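PDB 4AJ9: catalase-3 from Neurospora crassa, which breaks down hydrogen peroxide into oxygen and water with a heme cofactor, probably protecting the cell from the toxic effects of peroxide. Local coordinates for residues 538-543 against 565-570. Residues are numbered along the deposited sequence; the frame is centred on the assembly and turned at random.
Sequences STTKGG and IAEYLA
Thr539 OG1 gives its proton to Glu567 OE2 at 2.7 Å, meeting the syn lone pair of that oxygen, the one on the side of OE1. The hydroxyl is gripped from more than one direction: Lys541 N donates a weak bond back to it within its own loop, and Arg596 NH1 is also hydrogen-bonded to it. The second carboxylate oxygen takes the next backbone group, Thr540 N to Glu567 OE1 at 2.8 Å, again on the syn side and 16° out of the carboxylate plane; Thr540 OG1 adds a weak bond to OE1. Bonds to both oxygens should hold the carboxylate against rotation about its CG-CD bond. The Glu567 chain reaches this position by bending at chi2 (92°), which turns its end toward the loop. Lys541 NZ lies 4.6 Å from Glu567 OE2, too far for a salt bridge, and Arg596 NH1 forms a long, weak ion pair with the same oxygen; together these positive charges would be expected to stabilise the ionised acid. Without the carboxylate, as with an alanine here, Thr540 N would probably lose its acceptor and the Thr539 hydroxyl the acceptor for its own proton, leaving the loop at Thr539 and Thr540 freer to move. Beside this polar group, Thr540 CG2 sits over one face of the Tyr568 ring, 3.7 Å from the centroid and 15° off the normal, a CH-pi contact. The same methyl meets Ala566 CB at 3.9 Å and Ala570 CB at 4.0 Å. Ser538 N to Ile565 O, 2.8 Å, carries the parallel pairing of strands 533-537 and 561-566 one residue past the end of the first strand, in the glutaminase-like C-terminal domain of this long catalase. From there 538-543 leads into helix 544-557, which Ser538 and Ala570 touch at Leu545, while Tyr568 packs on Val497 of a second subunit.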
loop_
_atom_site.group_PDB
_atom_site.type_symbol
_atom_site.label_atom_id
_atom_site.label_comp_id
_atom_site.label_asym_id
_atom_site.label_seq_id
_atom_site.Cartn_x
_atom_site.Cartn_y
_atom_site.Cartn_z
ATOM N N SER C 538 52.365 -14.166 2.291
ATOM C CA SER C 538 53.235 -15.342 2.322
ATOM C C SER C 538 53.287 -16.070 0.978
ATOM O O SER C 538 52.921 -15.518 -0.062
ATOM C CB SER C 538 52.787 -16.307 3.429
ATOM O OG SER C 538 53.759 -17.320 3.669
ATOM N N THR C 539 53.737 -17.321 1.009
ATOM C CA THR C 539 53.846 -18.113 -0.208
ATOM C C THR C 539 53.770 -19.592 0.128
ATOM O O THR C 539 54.124 -19.991 1.236
ATOM C CB THR C 539 55.148 -17.792 -0.986
ATOM O OG1 THR C 539 55.253 -18.644 -2.134
ATOM C CG2 THR C 539 56.381 -17.977 -0.098
ATOM N N THR C 540 53.291 -20.404 -0.816
ATOM C CA THR C 540 53.166 -21.840 -0.580
ATOM C C THR C 540 54.507 -22.559 -0.732
ATOM O O THR C 540 54.662 -23.698 -0.294
ATOM C CB THR C 540 52.104 -22.495 -1.500
ATOM O OG1 THR C 540 52.441 -22.267 -2.872
ATOM C CG2 THR C 540 50.730 -21.901 -1.219
ATOM N N LYS C 541 55.473 -21.874 -1.337
ATOM C CA LYS C 541 56.791 -22.448 -1.578
ATOM C C LYS C 541 57.720 -22.169 -0.406
ATOM O O LYS C 541 57.671 -21.091 0.186
ATOM C CB LYS C 541 57.402 -21.862 -2.847
ATOM C CG LYS C 541 56.464 -21.794 -4.038
ATOM C CD LYS C 541 55.828 -23.133 -4.347
ATOM C CE LYS C 541 55.404 -23.196 -5.806
ATOM N NZ LYS C 541 55.200 -21.834 -6.380
ATOM N N GLY C 542 58.578 -23.135 -0.084
ATOM C CA GLY C 542 59.564 -22.952 0.970
ATOM C C GLY C 542 58.952 -23.005 2.355
ATOM O O GLY C 542 57.877 -23.571 2.542
ATOM N N GLY C 543 59.632 -22.411 3.331
ATOM C CA GLY C 543 59.184 -22.478 4.708
ATOM C C GLY C 543 58.379 -21.280 5.171
ATOM O O GLY C 543 58.020 -21.185 6.345
ATOM N N ILE C 565 47.995 -14.801 3.652
ATOM C CA ILE C 565 47.692 -14.813 2.224
ATOM C C ILE C 565 48.757 -15.568 1.448
ATOM O O ILE C 565 49.945 -15.370 1.684
ATOM C CB ILE C 565 47.637 -13.378 1.682
ATOM C CG1 ILE C 565 46.597 -12.558 2.457
ATOM C CG2 ILE C 565 47.367 -13.362 0.166
ATOM C CD1 ILE C 565 46.686 -11.061 2.176
ATOM N N ALA C 566 48.332 -16.427 0.520
ATOM C CA ALA C 566 49.262 -17.091 -0.390
ATOM C C ALA C 566 48.623 -17.346 -1.761
ATOM O O ALA C 566 47.525 -16.871 -2.046
ATOM C CB ALA C 566 49.776 -18.390 0.218
ATOM N N GLU C 567 49.326 -18.085 -2.608
ATOM C CA GLU C 567 48.897 -18.293 -3.984
ATOM C C GLU C 567 47.611 -19.097 -4.049
ATOM O O GLU C 567 46.758 -18.840 -4.897
ATOM C CB GLU C 567 49.989 -19.002 -4.790
ATOM C CG GLU C 567 51.272 -18.199 -4.935
ATOM C CD GLU C 567 52.285 -18.502 -3.848
ATOM O OE1 GLU C 567 51.888 -18.981 -2.760
ATOM O OE2 GLU C 567 53.483 -18.258 -4.094
ATOM N N TYR C 568 47.486 -20.071 -3.151
ATOM C CA TYR C 568 46.289 -20.903 -3.050
ATOM C C TYR C 568 46.070 -21.302 -1.597
ATOM O O TYR C 568 46.915 -21.035 -0.739
ATOM C CB TYR C 568 46.370 -22.149 -3.954
ATOM C CG TYR C 568 47.519 -23.101 -3.650
ATOM C CD1 TYR C 568 47.395 -24.091 -2.687
ATOM C CD2 TYR C 568 48.718 -23.013 -4.346
ATOM C CE1 TYR C 568 48.444 -24.965 -2.413
ATOM C CE2 TYR C 568 49.769 -23.874 -4.078
ATOM C CZ TYR C 568 49.626 -24.846 -3.116
ATOM O OH TYR C 568 50.676 -25.701 -2.862
ATOM N N LEU C 569 44.950 -21.948 -1.313
ATOM C CA LEU C 569 44.593 -22.212 0.071
ATOM C C LEU C 569 45.273 -23.450 0.640
ATOM O O LEU C 569 44.608 -24.425 0.976
ATOM C CB LEU C 569 43.078 -22.345 0.217
ATOM C CG LEU C 569 42.269 -21.103 -0.151
ATOM C CD1 LEU C 569 40.803 -21.390 0.049
ATOM C CD2 LEU C 569 42.714 -19.880 0.669
ATOM N N ALA C 570 46.595 -23.408 0.759
ATOM C CA ALA C 570 47.314 -24.483 1.431
ATOM C C ALA C 570 46.936 -24.454 2.909
ATOM O O ALA C 570 46.214 -23.555 3.352
ATOM C CB ALA C 570 48.811 -24.309 1.258
#